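Local coordinates for protein 2,3-dimethylmalate lyase (Aspergillus niger, PDB 3FA4) that is a lyase-type enzyme of the phosphoenolpyruvate phosphomutase family, built on a TIM barrel and holding a magnesium ion within a four-chain assembly, at residues B[6-10]-B[153-157]; B[71-76]-B[106-110]. All coordinates share one frame; numbering follows the deposited sequence.

Interaction 1: B[6-10]-B[153-157]; sequences ATSLR and SDIVV
Ala6 turns its methyl group onto the backbone of the facing loop: CB lies 3.6 Å from Ile155 N and equally near the carbonyl oxygen of Asp154. The backbones come nearest here, with 4.8 Å between Ala6 CA and Ile155 CA. One residue on, Thr7 OG1 donates to the anti lone pair of Asp154 OD2; 2.5 Å is short for such a bond, so the exact length needs caution. With chi1 at -59°, OG1 stands anti to the carbonyl carbon and CG2 anti to the backbone N, and both meet Asp154 OD2, Thr7 CG2 at 3.6 Å. Leu9 CD2 adds an apolar touch 4.2 Å from Val156 CB.

Arg10 reaches furthest. CG stands anti to the backbone N (chi1 -164°), and bends at chi2 and chi3 carry the chain obliquely across Asp154, with Arg10 CD 4.0 Å from Asp154 CB. The guanidinium meets two carbonyls at its edge: NH1 gives a weak bond to Ile155 O at 2.8 Å, and its approach to Asp154 O is so short that its geometry is doubtful. A salt bridge from NH2 to Asp185 answers the charge. In this TIM-barrel protein, helix 5-13 thus packs beside the N-terminal ends of strands 111-114 and 156-161, away from the magnesium ion bound by Asp86 and Asp88 at the other end of strand 83-86; Ile155 packs on helices 94-107 and 134-151.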
loop_
_atom_site.group_PDB
_atom_site.type_symbol
_atom_site.label_atom_id
_atom_site.label_comp_id
_atom_site.label_asym_id
_atom_site.label_seq_id
_atom_site.Cartn_x
_atom_site.Cartn_y
_atom_site.Cartn_z
ATOM N N ALA B 6 -1.324 4.175 -23.835
ATOM C CA ALA B 6 0.039 4.617 -24.266
ATOM C C ALA B 6 0.213 4.665 -25.783
ATOM O O ALA B 6 0.726 5.649 -26.372
ATOM C CB ALA B 6 1.130 3.671 -23.636
ATOM N N THR B 7 -0.196 3.544 -26.378
ATOM C CA THR B 7 -0.194 3.272 -27.807
ATOM C C THR B 7 -1.097 4.215 -28.600
ATOM O O THR B 7 -0.752 4.624 -29.703
ATOM C CB THR B 7 -0.612 1.802 -28.098
ATOM O OG1 THR B 7 0.307 0.899 -27.447
ATOM C CG2 THR B 7 -0.603 1.534 -29.587
ATOM N N SER B 8 -2.255 4.571 -28.080
ATOM C CA SER B 8 -3.082 5.472 -28.880
ATOM C C SER B 8 -2.568 6.946 -28.708
ATOM O O SER B 8 -2.538 7.700 -29.651
ATOM C CB SER B 8 -4.564 5.228 -28.587
ATOM O OG SER B 8 -4.886 5.553 -27.263
ATOM N N LEU B 9 -2.102 7.322 -27.521
ATOM C CA LEU B 9 -1.349 8.595 -27.319
ATOM C C LEU B 9 -0.163 8.710 -28.259
ATOM O O LEU B 9 -0.013 9.712 -28.962
ATOM C CB LEU B 9 -0.862 8.785 -25.873
ATOM C CG LEU B 9 -0.361 10.200 -25.547
ATOM C CD1 LEU B 9 -1.396 11.299 -25.865
ATOM C CD2 LEU B 9 0.159 10.346 -24.051
ATOM N N ARG B 10 0.670 7.680 -28.290
ATOM C CA ARG B 10 1.867 7.644 -29.141
ATOM C C ARG B 10 1.480 7.890 -30.578
ATOM O O ARG B 10 2.092 8.656 -31.270
ATOM C CB ARG B 10 2.533 6.261 -29.006
ATOM C CG ARG B 10 3.898 6.233 -29.505
ATOM C CD ARG B 10 4.789 5.239 -28.772
ATOM N NE ARG B 10 6.099 5.818 -28.612
ATOM C CZ ARG B 10 6.620 6.142 -27.450
ATOM N NH1 ARG B 10 5.993 5.972 -26.342
ATOM N NH2 ARG B 10 7.787 6.645 -27.390
ATOM N N SER B 153 7.169 -1.564 -24.007
ATOM C CA SER B 153 6.128 -0.621 -23.609
ATOM C C SER B 153 6.209 0.658 -24.380
ATOM O O SER B 153 7.308 1.183 -24.594
ATOM C CB SER B 153 6.252 -0.341 -22.140
ATOM O OG SER B 153 5.563 0.839 -21.834
ATOM N N ASP B 154 5.051 1.131 -24.826
ATOM C CA ASP B 154 4.869 2.360 -25.606
ATOM C C ASP B 154 4.614 3.571 -24.701
ATOM O O ASP B 154 4.260 4.626 -25.186
ATOM C CB ASP B 154 3.605 2.269 -26.438
ATOM C CG ASP B 154 3.753 1.414 -27.692
ATOM O OD1 ASP B 154 4.890 1.229 -28.142
ATOM O OD2 ASP B 154 2.707 0.966 -28.247
ATOM N N ILE B 155 4.756 3.433 -23.384
ATOM C CA ILE B 155 4.562 4.580 -22.535
ATOM C C ILE B 155 5.399 5.737 -23.154
ATOM O O ILE B 155 6.493 5.498 -23.636
ATOM C CB ILE B 155 4.904 4.244 -21.008
ATOM C CG1 ILE B 155 4.285 5.320 -20.065
ATOM C CG2 ILE B 155 6.386 4.052 -20.836
ATOM C CD1 ILE B 155 4.248 4.982 -18.633
ATOM N N VAL B 156 4.832 6.953 -23.159
ATOM C CA VAL B 156 5.394 8.199 -23.698
ATOM C C VAL B 156 6.269 8.914 -22.638
ATOM O O VAL B 156 5.797 9.262 -21.595
ATOM C CB VAL B 156 4.200 9.085 -24.303
ATOM C CG1 VAL B 156 4.585 10.536 -24.588
ATOM C CG2 VAL B 156 3.655 8.450 -25.589
ATOM N N VAL B 157 7.559 9.069 -22.899
ATOM C CA VAL B 157 8.473 9.752 -21.994
ATOM C C VAL B 157 8.491 11.255 -22.259
ATOM O O VAL B 157 8.887 11.718 -23.329
ATOM C CB VAL B 157 9.909 9.135 -22.013
ATOM C CG1 VAL B 157 10.742 9.769 -20.964
ATOM C CG2 VAL B 157 9.823 7.634 -21.672
#

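Interaction 2: B[71-76]-B[106-110]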
loop_
_atom_site.group_PDB
_atom_site.type_symbol
_atom_site.label_atom_id
_atom_site.label_comp_id
_atom_site.label_asym_id
_atom_site.label_seq_id
_atom_site.Cartn_x
_atom_site.Cartn_y
_atom_site.Cartn_z
ATOM N N ALA B 71 -1.937 7.038 -10.081
ATOM C CA ALA B 71 -1.979 6.979 -11.581
ATOM C C ALA B 71 -2.649 5.743 -12.136
ATOM O O ALA B 71 -3.398 5.859 -13.114
ATOM C CB ALA B 71 -0.540 7.191 -12.235
ATOM N N GLU B 72 -2.357 4.546 -11.591
ATOM C CA GLU B 72 -3.076 3.365 -11.964
ATOM C C GLU B 72 -4.575 3.420 -11.751
ATOM O O GLU B 72 -5.330 2.856 -12.545
ATOM C CB GLU B 72 -2.582 2.158 -11.227
ATOM C CG GLU B 72 -3.244 0.871 -11.752
ATOM C CD GLU B 72 -2.619 -0.422 -11.233
ATOM O OE1 GLU B 72 -3.192 -1.499 -11.438
ATOM O OE2 GLU B 72 -1.592 -0.338 -10.562
ATOM N N MET B 73 -5.010 3.990 -10.636
ATOM C CA MET B 73 -6.403 4.185 -10.410
ATOM C C MET B 73 -7.033 5.146 -11.438
ATOM O O MET B 73 -8.116 4.840 -11.988
ATOM C CB MET B 73 -6.612 4.680 -8.989
ATOM C CG MET B 73 -8.063 4.742 -8.576
ATOM S SD MET B 73 -8.796 6.361 -8.888
ATOM C CE MET B 73 -7.598 7.491 -8.064
ATOM N N ILE B 74 -6.392 6.287 -11.713
ATOM C CA ILE B 74 -6.955 7.246 -12.710
ATOM C C ILE B 74 -6.932 6.700 -14.149
ATOM O O ILE B 74 -7.889 6.841 -14.878
ATOM C CB ILE B 74 -6.246 8.656 -12.555
ATOM C CG1 ILE B 74 -6.497 9.194 -11.113
ATOM C CG2 ILE B 74 -6.701 9.640 -13.631
ATOM C CD1 ILE B 74 -5.537 10.388 -10.589
ATOM N N SER B 75 -5.843 6.047 -14.557
ATOM C CA SER B 75 -5.778 5.373 -15.823
ATOM C C SER B 75 -6.854 4.326 -16.053
ATOM O O SER B 75 -7.205 4.067 -17.193
ATOM C CB SER B 75 -4.436 4.676 -15.979
ATOM O OG SER B 75 -3.352 5.574 -15.822
ATOM N N ASN B 76 -7.380 3.710 -14.995
ATOM C CA ASN B 76 -8.268 2.603 -15.193
ATOM C C ASN B 76 -9.709 2.886 -14.938
ATOM O O ASN B 76 -10.496 1.999 -14.998
ATOM C CB ASN B 76 -7.755 1.373 -14.468
ATOM C CG ASN B 76 -6.623 0.692 -15.235
ATOM O OD1 ASN B 76 -6.842 0.081 -16.262
ATOM N ND2 ASN B 76 -5.413 0.866 -14.765
ATOM N N ARG B 106 2.833 -1.126 -16.708
ATOM C CA ARG B 106 1.873 -2.158 -16.212
ATOM C C ARG B 106 0.547 -1.614 -15.707
ATOM O O ARG B 106 -0.456 -2.238 -15.889
ATOM C CB ARG B 106 2.507 -3.037 -15.112
ATOM C CG ARG B 106 3.607 -3.903 -15.639
ATOM C CD ARG B 106 3.991 -5.053 -14.665
ATOM N NE ARG B 106 4.323 -4.583 -13.320
ATOM C CZ ARG B 106 5.566 -4.338 -12.942
ATOM N NH1 ARG B 106 6.560 -4.513 -13.825
ATOM N NH2 ARG B 106 5.828 -3.944 -11.690
ATOM N N SER B 107 0.561 -0.469 -15.017
ATOM C CA SER B 107 -0.628 0.273 -14.569
ATOM C C SER B 107 -1.510 0.909 -15.642
ATOM O O SER B 107 -2.626 1.257 -15.387
ATOM C CB SER B 107 -0.196 1.398 -13.687
ATOM O OG SER B 107 0.371 0.914 -12.489
ATOM N N GLY B 108 -0.991 1.100 -16.821
ATOM C CA GLY B 108 -1.785 1.583 -17.937
ATOM C C GLY B 108 -1.652 3.064 -18.125
ATOM O O GLY B 108 -2.436 3.664 -18.887
ATOM N N VAL B 109 -0.621 3.650 -17.499
ATOM C CA VAL B 109 -0.318 5.092 -17.683
ATOM C C VAL B 109 0.096 5.353 -19.122
ATOM O O VAL B 109 0.858 4.570 -19.610
ATOM C CB VAL B 109 0.724 5.570 -16.708
ATOM C CG1 VAL B 109 0.927 7.072 -16.885
ATOM C CG2 VAL B 109 0.218 5.275 -15.300
ATOM N N ALA B 110 -0.456 6.376 -19.809
ATOM C CA ALA B 110 -0.040 6.699 -21.180
ATOM C C ALA B 110 1.294 7.506 -21.366
ATOM O O ALA B 110 1.970 7.346 -22.373
ATOM C CB ALA B 110 -1.183 7.337 -21.966
#
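Glu72 runs alongside Ser107 for nearly its whole length. Its CB lies 3.5 Å from Ser107 CB, its CG follows at 3.6 Å from that same carbon, and its CD passes 3.5 Å from Ser107 OG. Because CG is anti to the backbone N (chi1 -173°) and the chain stays extended beyond it, OE2 arrives 3.0 Å from Ser107 OG, which also lies in hydrogen-bonding reach of Gln103 O in the preceding turn. OE2 also forms a salt bridge with Arg68 of its own chain, while OE1 pairs with Arg68 and Arg106, both of the second subunit.

A turn later, Asn76 ND2 bonds to Glu72 O (161° at the hydrogen) and, weakly, to Ser107 O at 2.9 Å. Gly108, with its positive phi, closes helix 94-107 in a Schellman motif. Behind this polar side, Ala71 CB touches Val109 CG2 at 3.7 Å, and Ser75 OG donates to Ala71 O from above the carbonyl plane, across from the backbone N-H.

The contact thus joins the C-terminal ends of two successive outer barrel helices, pairing an apolar side facing strand 83-86 with a carboxylate at the subunit interface whose surrounding arginines probably keep it ionised.

Setting out from the N terminus, the chain forms helix 5-13 and does not meet its partner in interaction 1 until residues 153-157, closing a loop of 142 residues. Interaction 2 is nested inside it and closes a shorter loop of 29 residues, which holds strand 83-86 and most of helix 94-107. The two contacts lie about 12 Å apart between centres and meet directly: Val156 N and Ala110 O, 3.0 Å apart, probably form a hydrogen bond where strands 111-114 and 156-161 begin. Together they tie helix 5-13 and the starts of these two strands to helices 64-75 and 94-107, and both border the second subunit.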